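Local atomic coordinates of molybdenum cofactor carrier protein (Chlamydomonas reinhardtii, PDB entry 2IZ6), a protein that probably binds and carries the molybdenum cofactor, as an assembly of four Rossmann-like alpha/beta chains. Residues Ala27-Gln30 and Leu31-Asn35; Gly38-Ile41 and Ala42-Gly45; Pro118-Ala121 and Ala122-Leu126; Glu144-Phe147 and Thr148-Ala152. One frame throughout, in Å; residues are numbered along the deposited sequence.

Interaction 1 (Ala27-Gln30 and Leu31-Asn35); sequences AENQ and LVMAN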
ATOM      1  N   ALA A  27     -17.518  -1.036  23.867  1.00 33.74           N
ATOM      2  CA  ALA A  27     -18.549  -1.314  24.833  1.00 32.67           C
ATOM      3  C   ALA A  27     -19.520  -2.410  24.361  1.00 30.10           C
ATOM      4  O   ALA A  27     -19.757  -2.560  23.178  1.00 27.34           O
ATOM      5  CB  ALA A  27     -19.312  -0.057  25.137  1.00 33.13           C
ATOM      6  N   GLU A  28     -20.118  -3.155  25.292  1.00 28.16           N
ATOM      7  CA  GLU A  28     -21.056  -4.216  24.912  1.00 27.48           C
ATOM      8  C   GLU A  28     -22.229  -3.744  24.056  1.00 27.12           C
ATOM      9  O   GLU A  28     -22.629  -4.480  23.182  1.00 26.61           O
ATOM     10  CB  GLU A  28     -21.549  -5.031  26.126  1.00 27.82           C
ATOM     11  CG  GLU A  28     -20.443  -5.759  26.748  1.00 25.64           C
ATOM     12  CD  GLU A  28     -20.906  -6.810  27.767  1.00 24.88           C
ATOM     13  OE1 GLU A  28     -22.094  -6.788  28.132  1.00 25.12           O
ATOM     14  OE2 GLU A  28     -20.101  -7.670  28.105  1.00 25.03           O
ATOM     15  N   ASN A  29     -22.755  -2.538  24.266  1.00 26.69           N
ATOM     16  CA  ASN A  29     -23.835  -2.004  23.450  1.00 27.88           C
ATOM     17  C   ASN A  29     -23.419  -1.932  21.984  1.00 26.98           C
ATOM     18  O   ASN A  29     -24.267  -2.114  21.079  1.00 25.90           O
ATOM     19  CB  ASN A  29     -24.300  -0.627  23.973  1.00 30.13           C
ATOM     20  CG  ASN A  29     -23.249   0.457  23.831  1.00 36.06           C
ATOM     21  OD1 ASN A  29     -23.447   1.471  23.117  1.00 48.66           O
ATOM     22  ND2 ASN A  29     -22.105   0.239  24.460  1.00 42.81           N
ATOM     23  N   GLN A  30     -22.133  -1.616  21.766  1.00 26.35           N
ATOM     24  CA  GLN A  30     -21.576  -1.559  20.437  1.00 26.01           C
ATOM     25  C   GLN A  30     -21.469  -2.933  19.780  1.00 24.92           C
ATOM     26  O   GLN A  30     -21.744  -3.086  18.569  1.00 23.55           O
ATOM     27  CB  GLN A  30     -20.269  -0.779  20.429  1.00 25.31           C
ATOM     28  CG  GLN A  30     -20.483   0.645  20.816  1.00 26.81           C
ATOM     29  CD  GLN A  30     -19.162   1.372  21.009  1.00 30.45           C
ATOM     30  OE1 GLN A  30     -18.175   0.798  21.455  1.00 36.16           O
ATOM     31  NE2 GLN A  30     -19.149   2.646  20.674  1.00 32.52           N
ATOM     32  N   LEU A  31     -21.104  -3.939  20.537  1.00 22.93           N
ATOM     33  CA  LEU A  31     -21.034  -5.338  20.071  1.00 22.87           C
ATOM     34  C   LEU A  31     -22.420  -5.808  19.613  1.00 22.34           C
ATOM     35  O   LEU A  31     -22.541  -6.380  18.528  1.00 25.03           O
ATOM     36  CB  LEU A  31     -20.493  -6.282  21.178  1.00 22.52           C
ATOM     37  CG  LEU A  31     -19.042  -6.069  21.572  1.00 21.30           C
ATOM     38  CD1 LEU A  31     -18.756  -6.984  22.727  1.00 23.84           C
ATOM     39  CD2 LEU A  31     -18.086  -6.222  20.340  1.00 23.58           C
ATOM     40  N   VAL A  32     -23.442  -5.480  20.393  1.00 23.65           N
ATOM     41  CA  VAL A  32     -24.811  -5.871  20.129  1.00 23.79           C
ATOM     42  C   VAL A  32     -25.240  -5.081  18.867  1.00 23.15           C
ATOM     43  O   VAL A  32     -25.837  -5.674  17.967  1.00 24.83           O
ATOM     44  CB  VAL A  32     -25.752  -5.501  21.294  1.00 26.48           C
ATOM     45  CG1 VAL A  32     -27.213  -5.701  20.896  1.00 25.47           C
ATOM     46  CG2 VAL A  32     -25.388  -6.302  22.492  1.00 25.66           C
ATOM     47  N   MET A  33     -25.041  -3.786  18.853  1.00 23.90           N
ATOM     48  CA  MET A  33     -25.407  -3.000  17.645  1.00 24.88           C
ATOM     49  C   MET A  33     -24.771  -3.523  16.375  1.00 24.14           C
ATOM     50  O   MET A  33     -25.407  -3.635  15.337  1.00 25.00           O
ATOM     51  CB  MET A  33     -25.120  -1.527  17.818  1.00 25.50           C
ATOM     52  CG  MET A  33     -26.170  -0.894  18.792  1.00 29.36           C
ATOM     53  SD  MET A  33     -26.256   0.902  18.608  1.00 34.86           S
ATOM     54  CE  MET A  33     -24.538   1.206  18.811  1.00 25.53           C
ATOM     55  N   ALA A  34     -23.486  -3.863  16.463  1.00 22.84           N
ATOM     56  CA  ALA A  34     -22.788  -4.414  15.334  1.00 22.68           C
ATOM     57  C   ALA A  34     -23.362  -5.719  14.829  1.00 21.32           C
ATOM     58  O   ALA A  34     -23.560  -5.903  13.582  1.00 22.25           O
ATOM     59  CB  ALA A  34     -21.300  -4.535  15.638  1.00 23.58           C
ATOM     60  N   ASN A  35     -23.713  -6.607  15.762  1.00 21.34           N
ATOM     61  CA  ASN A  35     -24.318  -7.884  15.357  1.00 21.00           C
ATOM     62  C   ASN A  35     -25.663  -7.651  14.621  1.00 22.16           C
ATOM     63  O   ASN A  35     -25.931  -8.284  13.598  1.00 22.19           O
ATOM     64  CB  ASN A  35     -24.458  -8.800  16.612  1.00 21.55           C
ATOM     65  CG  ASN A  35     -24.962 -10.171  16.256  1.00 23.49           C
ATOM     66  OD1 ASN A  35     -26.140 -10.423  16.325  1.00 28.25           O
ATOM     67  ND2 ASN A  35     -24.085 -11.024  15.702  1.00 25.28           N
TER
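Of the flat groups joining Ala27-Gln30 to Leu31-Asn35, the Asn29 carbonyl is met by Met33 through both backbone and side chain. The N-H of Met33 donates to Asn29 O at 2.9 Å, while Met33 CG lies against that same oxygen at 3.2 Å. The thioether chain bends at its third torsion (chi3 -53°), which leaves the CE methyl 4.0 Å from Asn29 O. The Gln30 amide turns back towards the start of the helix. Gln30 OE1 accepts the N-H of Ala27 at 3.1 Å, with the donor tilted 31° from the amide carbonyl plane.

Ala27 is the N-cap of helix 28-43 and Gln30 its third residue; the third helical residue thus caps the N-H of the N-cap residue, as in the reciprocal half of a capping box, although alanine offers no side-chain acceptor in return. The helix is the crossover between strands 15-19 and 47-51 of the Rossmann-like sheet. Gln30 NE2 reaches on to Gly138 O, which makes glutamine, with a donor and an acceptor at its tip, apt for the place. Farther along, Leu31 N bonds to Ala27 O at 3.3 Å, and the branched Val32 sets CG2 beside Glu28 O at 3.4 Å. Glu28, a negative residue in the first turn, would suit the partial positive charge of the helix start. The small Ala34 puts CB 3.3 Å from Gln30 O, and together with Leu31 it packs on Glu60 of helix 57-67.

Interaction 2 (Gly38-Ile41 and Ala42-Gly45); sequences GKQI and ATHG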
ATOM      1  N   GLY A  38     -25.130  -6.176  11.174  1.00 22.37           N
ATOM      2  CA  GLY A  38     -24.738  -7.284  10.282  1.00 21.79           C
ATOM      3  C   GLY A  38     -25.925  -8.088   9.782  1.00 21.81           C
ATOM      4  O   GLY A  38     -26.111  -8.340   8.563  1.00 22.35           O
ATOM      5  N   LYS A  39     -26.822  -8.401  10.688  1.00 22.55           N
ATOM      6  CA  LYS A  39     -28.112  -9.127  10.370  1.00 22.88           C
ATOM      7  C   LYS A  39     -28.887  -8.375   9.353  1.00 23.16           C
ATOM      8  O   LYS A  39     -29.288  -8.953   8.379  1.00 23.35           O
ATOM      9  CB  LYS A  39     -28.915  -9.390  11.681  1.00 25.60           C
ATOM     10  CG  LYS A  39     -28.362 -10.382  12.545  1.00 31.62           C
ATOM     11  CD  LYS A  39     -29.473 -10.767  13.552  1.00 30.70           C
ATOM     12  CE  LYS A  39     -28.972 -10.977  14.942  1.00 37.64           C
ATOM     13  NZ  LYS A  39     -30.185 -10.934  15.898  1.00 37.74           N
ATOM     14  N   GLN A  40     -29.034  -7.070   9.530  1.00 21.26           N
ATOM     15  CA  GLN A  40     -29.920  -6.274   8.704  1.00 22.14           C
ATOM     16  C   GLN A  40     -29.302  -6.074   7.398  1.00 22.32           C
ATOM     17  O   GLN A  40     -29.988  -6.050   6.373  1.00 23.02           O
ATOM     18  CB  GLN A  40     -30.287  -4.990   9.447  1.00 22.76           C
ATOM     19  CG  GLN A  40     -31.103  -5.282  10.691  1.00 23.78           C
ATOM     20  CD  GLN A  40     -32.409  -6.052  10.452  1.00 27.89           C
ATOM     21  OE1 GLN A  40     -33.050  -5.937   9.371  1.00 28.06           O
ATOM     22  NE2 GLN A  40     -32.858  -6.779  11.487  1.00 26.79           N
ATOM     23  N   ILE A  41     -27.975  -5.913   7.376  1.00 21.57           N
ATOM     24  CA  ILE A  41     -27.311  -5.783   6.093  1.00 20.80           C
ATOM     25  C   ILE A  41     -27.575  -7.018   5.239  1.00 20.50           C
ATOM     26  O   ILE A  41     -27.863  -6.887   4.063  1.00 21.03           O
ATOM     27  CB  ILE A  41     -25.755  -5.486   6.269  1.00 21.50           C
ATOM     28  CG1 ILE A  41     -25.581  -4.065   6.803  1.00 20.17           C
ATOM     29  CG2 ILE A  41     -24.911  -5.872   5.070  1.00 21.36           C
ATOM     30  CD1 ILE A  41     -24.204  -3.827   7.369  1.00 22.97           C
ATOM     31  N   ALA A  42     -27.351  -8.178   5.757  1.00 21.61           N
ATOM     32  CA  ALA A  42     -27.600  -9.420   5.010  1.00 21.38           C
ATOM     33  C   ALA A  42     -29.051  -9.618   4.573  1.00 22.40           C
ATOM     34  O   ALA A  42     -29.323 -10.051   3.460  1.00 23.75           O
ATOM     35  CB  ALA A  42     -27.179 -10.551   5.762  1.00 22.39           C
ATOM     36  N   THR A  43     -29.938  -9.223   5.446  1.00 23.40           N
ATOM     37  CA  THR A  43     -31.388  -9.370   5.214  1.00 23.72           C
ATOM     38  C   THR A  43     -31.848  -8.503   4.059  1.00 23.96           C
ATOM     39  O   THR A  43     -32.721  -8.883   3.284  1.00 25.56           O
ATOM     40  CB  THR A  43     -32.168  -9.031   6.482  1.00 24.45           C
ATOM     41  OG1 THR A  43     -31.806  -9.940   7.576  1.00 23.25           O
ATOM     42  CG2 THR A  43     -33.676  -9.075   6.217  1.00 25.80           C
ATOM     43  N   HIS A  44     -31.204  -7.329   3.895  1.00 24.41           N
ATOM     44  CA  HIS A  44     -31.401  -6.494   2.741  1.00 24.36           C
ATOM     45  C   HIS A  44     -30.705  -6.954   1.477  1.00 24.86           C
ATOM     46  O   HIS A  44     -30.766  -6.275   0.457  1.00 27.36           O
ATOM     47  CB  HIS A  44     -31.022  -5.037   3.094  1.00 23.63           C
ATOM     48  CG  HIS A  44     -32.046  -4.352   3.937  1.00 22.54           C
ATOM     49  ND1 HIS A  44     -32.165  -4.584   5.284  1.00 24.34           N
ATOM     50  CD2 HIS A  44     -33.075  -3.530   3.597  1.00 24.06           C
ATOM     51  CE1 HIS A  44     -33.192  -3.889   5.760  1.00 23.19           C
ATOM     52  NE2 HIS A  44     -33.735  -3.206   4.762  1.00 25.38           N
ATOM     53  N   GLY A  45     -30.011  -8.087   1.499  1.00 24.43           N
ATOM     54  CA  GLY A  45     -29.366  -8.571   0.299  1.00 24.75           C
ATOM     55  C   GLY A  45     -28.052  -7.951  -0.050  1.00 23.94           C
ATOM     56  O   GLY A  45     -27.647  -8.017  -1.214  1.00 26.64           O
TER
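Gly38 O takes the N-H of Ala42 at 3.1 Å in a nearly straight bond, an ordinary helical link at a buried residue without a side chain. Next, Lys39 O is gripped twice by Thr43: by the backbone N at 3.0 Å, and by OG1 at 2.8 Å, which comes from above the carbonyl plane. With chi1 at -61° the hydroxyl lies beside the backbone N of Thr43, facing back along the helix, so threonine spends its hydroxyl on its own main chain although the residue is exposed. Gln40 O is also held twice. His44 N reaches it at 3.0 Å and His44 ND1 at 2.8 Å, the two from opposite faces of the carbonyl plane, and the oxygen sits in the plane of the imidazole at its edge. The Gln40 amide, turned 69° against that ring, has its NE2 hydrogen-bonded to Glu36 OE2. A phenylalanine in place of His44 would probably leave Gln40 O with the backbone donor alone and the ring without the bond that sets its rotation. Ile41, wholly apolar, points into the core, onto Ile16 and Val18 of strand 15-19. The His44 ring also stacks on Trp46, just beyond the turn. Gly45 has a positive phi of 81°, where a CB would jam against the carbonyl O of His44, and its N bonds to Ala42 O at 2.9 Å. This is a Schellman motif, closing the crossover helix of a beta-alpha-beta unit before strand 47-51.

Interaction 3 (Pro118-Ala121 and Ala122-Leu126); sequences PGTA and AEVAL
Helix 118-129 follows strand 110-114 through a glycine-containing turn, and its first two turns hold Gly119 and Ala122, which fit a GxGxxA pattern of the Rossmann type. In such folds this strand-turn-helix element often borders a ligand site, and a similar role here is possible but not established. The backbone of Pro118-Ala121 is tied to Ala122-Leu126 by a regular run of bonds, such as Ala122 N to Pro118 O at 3.0 Å and Val124 N to Thr120 O at 3.0 Å. Proline suits the first turn, where its nitrogen needs no helical acceptor. Val124 holds CG2 beside its own backbone N, which sets that methyl 3.4 Å from Thr120 O and 4.3 Å from Thr120 CG2. Ala121, Ala122 and Ala125 are small enough for a close subunit interface: Ala122 packs on Leu126 of the second subunit, and Ala125 on its Pro118.

Glu123 is the one charged residue here. Its chain bends at the second torsion (chi2 -47°), which keeps the carboxylate alongside the helix, with OE1 beside a water. This water donates to Gly119 O at 2.9 Å and to Glu123 OE1 at 2.6 Å, bridging side chain and backbone. OE1 also forms a salt bridge with Arg100 NE. The buried carboxylate thus has both an opposite charge and a water at one oxygen, which would probably help to keep it ionised in apolar surroundings.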
ATOM      1  N   PRO A 118      -8.842   5.489  16.794  1.00 24.94           N
ATOM      2  CA  PRO A 118      -7.963   6.110  15.783  1.00 25.01           C
ATOM      3  C   PRO A 118      -8.062   5.399  14.449  1.00 24.47           C
ATOM      4  O   PRO A 118      -8.172   6.049  13.421  1.00 24.41           O
ATOM      5  CB  PRO A 118      -6.572   5.984  16.397  1.00 23.90           C
ATOM      6  CG  PRO A 118      -6.829   5.923  17.850  1.00 26.06           C
ATOM      7  CD  PRO A 118      -8.132   5.230  18.042  1.00 27.07           C
ATOM      8  N   GLY A 119      -7.988   4.061  14.377  1.00 23.60           N
ATOM      9  CA  GLY A 119      -8.059   3.402  13.075  1.00 24.57           C
ATOM     10  C   GLY A 119      -9.371   3.685  12.376  1.00 23.39           C
ATOM     11  O   GLY A 119      -9.406   3.876  11.154  1.00 24.47           O
ATOM     12  N   THR A 120     -10.477   3.596  13.101  1.00 25.41           N
ATOM     13  CA  THR A 120     -11.780   3.887  12.579  1.00 24.17           C
ATOM     14  C   THR A 120     -11.828   5.311  12.033  1.00 25.26           C
ATOM     15  O   THR A 120     -12.315   5.531  10.981  1.00 23.36           O
ATOM     16  CB  THR A 120     -12.865   3.573  13.597  1.00 27.41           C
ATOM     17  OG1 THR A 120     -12.770   2.161  13.736  1.00 31.15           O
ATOM     18  CG2 THR A 120     -14.242   3.937  13.029  1.00 28.20           C
ATOM     19  N   ALA A 121     -11.322   6.227  12.809  1.00 23.61           N
ATOM     20  CA  ALA A 121     -11.312   7.643  12.416  1.00 22.88           C
ATOM     21  C   ALA A 121     -10.565   7.853  11.112  1.00 21.45           C
ATOM     22  O   ALA A 121     -10.990   8.664  10.269  1.00 23.05           O
ATOM     23  CB  ALA A 121     -10.742   8.445  13.497  1.00 23.81           C
ATOM     24  N   ALA A 122      -9.464   7.147  10.931  1.00 22.64           N
ATOM     25  CA  ALA A 122      -8.720   7.298   9.680  1.00 22.27           C
ATOM     26  C   ALA A 122      -9.533   6.814   8.511  1.00 22.89           C
ATOM     27  O   ALA A 122      -9.620   7.393   7.440  1.00 23.15           O
ATOM     28  CB  ALA A 122      -7.397   6.574   9.720  1.00 24.27           C
ATOM     29  N   GLU A 123     -10.159   5.680   8.656  1.00 23.15           N
ATOM     30  CA  GLU A 123     -10.933   5.143   7.570  1.00 23.78           C
ATOM     31  C   GLU A 123     -12.151   5.989   7.204  1.00 24.31           C
ATOM     32  O   GLU A 123     -12.532   6.112   6.023  1.00 25.00           O
ATOM     33  CB  GLU A 123     -11.339   3.675   7.824  1.00 25.12           C
ATOM     34  CG  GLU A 123     -10.229   2.681   7.842  1.00 24.91           C
ATOM     35  CD  GLU A 123      -9.209   2.772   6.671  1.00 29.46           C
ATOM     36  OE1 GLU A 123      -8.005   2.722   7.007  1.00 33.75           O
ATOM     37  OE2 GLU A 123      -9.611   2.901   5.492  1.00 36.21           O
ATOM     38  N   VAL A 124     -12.797   6.548   8.202  1.00 22.43           N
ATOM     39  CA  VAL A 124     -13.941   7.432   7.971  1.00 23.08           C
ATOM     40  C   VAL A 124     -13.438   8.690   7.180  1.00 21.68           C
ATOM     41  O   VAL A 124     -13.998   9.158   6.184  1.00 22.85           O
ATOM     42  CB  VAL A 124     -14.631   7.871   9.265  1.00 23.70           C
ATOM     43  CG1 VAL A 124     -15.590   9.010   9.032  1.00 24.61           C
ATOM     44  CG2 VAL A 124     -15.305   6.667   9.874  1.00 24.69           C
ATOM     45  N   ALA A 125     -12.316   9.248   7.652  1.00 22.85           N
ATOM     46  CA  ALA A 125     -11.747  10.435   7.015  1.00 21.56           C
ATOM     47  C   ALA A 125     -11.341  10.139   5.596  1.00 21.65           C
ATOM     48  O   ALA A 125     -11.617  10.954   4.659  1.00 22.79           O
ATOM     49  CB  ALA A 125     -10.585  10.917   7.774  1.00 22.14           C
ATOM     50  N   LEU A 126     -10.766   8.951   5.341  1.00 21.88           N
ATOM     51  CA  LEU A 126     -10.402   8.578   3.957  1.00 23.31           C
ATOM     52  C   LEU A 126     -11.650   8.343   3.075  1.00 23.40           C
ATOM     53  O   LEU A 126     -11.588   8.565   1.838  1.00 23.54           O
ATOM     54  CB  LEU A 126      -9.420   7.435   3.932  1.00 25.28           C
ATOM     55  CG  LEU A 126      -8.063   7.809   4.509  1.00 26.88           C
ATOM     56  CD1 LEU A 126      -7.049   6.647   4.621  1.00 29.39           C
ATOM     57  CD2 LEU A 126      -7.408   8.928   3.707  1.00 28.60           C
TER
HETATM   58  O   HOH W   1      -7.229   2.819   9.506  1.00 27.22           O

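Interaction 4 (Glu144-Phe147 and Thr148-Ala152); sequences EKFF and TSLDA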
ATOM      1  N   GLU A 144     -19.141  12.988  15.990  1.00 25.55           N
ATOM      2  CA  GLU A 144     -20.235  13.383  15.123  1.00 24.79           C
ATOM      3  C   GLU A 144     -20.065  14.819  14.631  1.00 23.75           C
ATOM      4  O   GLU A 144     -20.200  15.143  13.437  1.00 25.58           O
ATOM      5  CB  GLU A 144     -21.567  13.222  15.875  1.00 25.20           C
ATOM      6  CG  GLU A 144     -21.917  11.737  16.276  1.00 25.31           C
ATOM      7  CD  GLU A 144     -23.103  11.613  17.242  1.00 28.97           C
ATOM      8  OE1 GLU A 144     -23.529  12.652  17.756  1.00 29.40           O
ATOM      9  OE2 GLU A 144     -23.573  10.483  17.435  1.00 30.82           O
ATOM     10  N   LYS A 145     -19.702  15.703  15.568  1.00 24.33           N
ATOM     11  CA  LYS A 145     -19.529  17.117  15.229  1.00 25.40           C
ATOM     12  C   LYS A 145     -18.308  17.328  14.321  1.00 24.18           C
ATOM     13  O   LYS A 145     -18.372  18.039  13.320  1.00 26.49           O
ATOM     14  CB  LYS A 145     -19.377  17.957  16.529  1.00 26.73           C
ATOM     15  CG  LYS A 145     -20.699  18.073  17.278  1.00 30.10           C
ATOM     16  CD  LYS A 145     -20.619  18.962  18.538  1.00 32.05           C
ATOM     17  CE  LYS A 145     -21.533  18.410  19.712  1.00 34.65           C
ATOM     18  NZ  LYS A 145     -22.820  19.151  20.093  1.00 42.06           N
ATOM     19  N   PHE A 146     -17.213  16.635  14.620  1.00 23.75           N
ATOM     20  CA  PHE A 146     -15.986  16.754  13.831  1.00 24.58           C
ATOM     21  C   PHE A 146     -16.167  16.276  12.373  1.00 23.65           C
ATOM     22  O   PHE A 146     -15.922  17.020  11.420  1.00 25.35           O
ATOM     23  CB  PHE A 146     -14.835  16.041  14.507  1.00 24.46           C
ATOM     24  CG  PHE A 146     -13.589  15.990  13.628  1.00 25.49           C
ATOM     25  CD1 PHE A 146     -12.904  17.140  13.303  1.00 27.58           C
ATOM     26  CD2 PHE A 146     -13.159  14.784  13.077  1.00 26.88           C
ATOM     27  CE1 PHE A 146     -11.741  17.073  12.453  1.00 25.21           C
ATOM     28  CE2 PHE A 146     -12.017  14.710  12.294  1.00 27.92           C
ATOM     29  CZ  PHE A 146     -11.344  15.826  11.964  1.00 25.97           C
ATOM     30  N   PHE A 147     -16.765  15.088  12.191  1.00 23.80           N
ATOM     31  CA  PHE A 147     -16.896  14.539  10.847  1.00 25.02           C
ATOM     32  C   PHE A 147     -17.909  15.336  10.106  1.00 23.56           C
ATOM     33  O   PHE A 147     -17.779  15.611   8.917  1.00 24.48           O
ATOM     34  CB  PHE A 147     -17.193  12.988  10.878  1.00 24.86           C
ATOM     35  CG  PHE A 147     -15.995  12.191  11.271  1.00 26.57           C
ATOM     36  CD1 PHE A 147     -15.935  11.523  12.428  1.00 25.65           C
ATOM     37  CD2 PHE A 147     -14.864  12.216  10.470  1.00 28.50           C
ATOM     38  CE1 PHE A 147     -14.747  10.851  12.820  1.00 27.33           C
ATOM     39  CE2 PHE A 147     -13.692  11.518  10.852  1.00 27.18           C
ATOM     40  CZ  PHE A 147     -13.651  10.893  11.997  1.00 26.23           C
ATOM     41  N   THR A 148     -18.971  15.766  10.796  1.00 25.04           N
ATOM     42  CA  THR A 148     -19.916  16.675  10.110  1.00 25.76           C
ATOM     43  C   THR A 148     -19.267  17.996   9.658  1.00 25.58           C
ATOM     44  O   THR A 148     -19.606  18.508   8.597  1.00 27.20           O
ATOM     45  CB  THR A 148     -21.166  16.980  10.979  1.00 27.24           C
ATOM     46  OG1 THR A 148     -21.813  15.754  11.307  1.00 27.30           O
ATOM     47  CG2 THR A 148     -22.133  17.959  10.251  1.00 27.15           C
ATOM     48  N   SER A 149     -18.349  18.535  10.420  1.00 26.61           N
ATOM     49  CA  SER A 149     -17.588  19.716   9.936  1.00 28.15           C
ATOM     50  C   SER A 149     -16.717  19.418   8.720  1.00 28.81           C
ATOM     51  O   SER A 149     -16.479  20.346   7.937  1.00 29.96           O
ATOM     52  CB  SER A 149     -16.681  20.327  11.029  1.00 29.93           C
ATOM     53  OG  SER A 149     -15.531  19.521  11.404  1.00 34.77           O
ATOM     54  N   LEU A 150     -16.195  18.186   8.590  1.00 28.79           N
ATOM     55  CA  LEU A 150     -15.394  17.817   7.398  1.00 29.16           C
ATOM     56  C   LEU A 150     -16.201  17.797   6.137  1.00 29.16           C
ATOM     57  O   LEU A 150     -15.725  18.226   5.082  1.00 30.81           O
ATOM     58  CB  LEU A 150     -14.669  16.464   7.516  1.00 29.36           C
ATOM     59  CG  LEU A 150     -13.564  16.348   8.551  1.00 28.30           C
ATOM     60  CD1 LEU A 150     -12.925  15.013   8.462  1.00 31.63           C
ATOM     61  CD2 LEU A 150     -12.496  17.455   8.412  1.00 30.00           C
ATOM     62  N   ASP A 151     -17.409  17.247   6.209  1.00 28.58           N
ATOM     63  CA  ASP A 151     -18.300  17.226   5.061  1.00 29.31           C
ATOM     64  C   ASP A 151     -19.718  16.938   5.497  1.00 29.08           C
ATOM     65  O   ASP A 151     -20.097  15.786   5.725  1.00 28.74           O
ATOM     66  CB  ASP A 151     -17.817  16.203   4.007  1.00 28.79           C
ATOM     67  CG  ASP A 151     -18.518  16.373   2.679  1.00 31.27           C
ATOM     68  OD1 ASP A 151     -19.742  16.622   2.669  1.00 32.30           O
ATOM     69  OD2 ASP A 151     -17.860  16.207   1.629  1.00 34.54           O
ATOM     70  N   ALA A 152     -20.522  17.996   5.628  1.00 29.29           N
ATOM     71  CA  ALA A 152     -21.852  17.837   6.188  1.00 29.03           C
ATOM     72  C   ALA A 152     -22.724  16.996   5.272  1.00 29.03           C
ATOM     73  O   ALA A 152     -23.589  16.296   5.759  1.00 32.81           O
ATOM     74  CB  ALA A 152     -22.514  19.216   6.446  1.00 29.69           C
TER
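From Glu144-Phe147 into Thr148-Ala152 the backbone runs as the last turns of helix 141-150, Ser149 N bonding to Lys145 O at 2.9 Å and Asp151 N to Phe147 O at 3.2 Å. Asp151 then leaves helical angles, with phi at -163°. Two hydroxyls join in. Thr148 OG1 donates to Glu144 O at 2.7 Å, approaching from the face opposite to that used by the N-H of Thr148. Ser149 has OG between its backbone N and carbonyl carbon (chi1 70°), which swings it onto a lone pair of Phe146 O at 2.5 Å. Such short hydroxyl side chains let a helix keep polar groups on its outer side by bonding to itself.

The apolar side chains gather about Leu150. Its CG stands over one face of the Phe146 ring, offset toward the rim, and its CD1 lies 3.9 Å from Phe146 CZ. The same methyl is 4.0 Å from Phe147 CD2, as Leu150 and Phe147 run alongside each other. Phe146 CD2 in turn sits over the centre of the Phe147 ring. With only the methyl of an alanine in place of Leu150, a gap would probably open beside both rings and one face of Phe146 would lose its cover.

Phe146 also meets Phe146 of the second subunit, and edge-to-face its Phe147. Within the chain, Phe147 fills the angle between helix 118-129, at Ala121, Val124 and Leu128, and strand 155-158, at Val155.

In the fold
All four interactions are local contacts along helices that cross between strands of one parallel sheet. Interactions 1 and 2 share helix 28-43, the first at its start on the surface, the second at its partly buried end, their centres 16 Å apart. Interaction 3 is the buried one, and interaction 4, partly buried, rests against it: Val124 CG1 comes to 3.6 Å from Phe147 CD2. Both of these face the second subunit, whereas 27-35 and 38-45 touch no other chain. The chemistry follows the setting: amide, hydroxyl and imidazole groups close on the backbone near helix ends, alanines and a glutamate paired with an arginine and a water fill the buried helix, and aromatic rings serve the subunit interface.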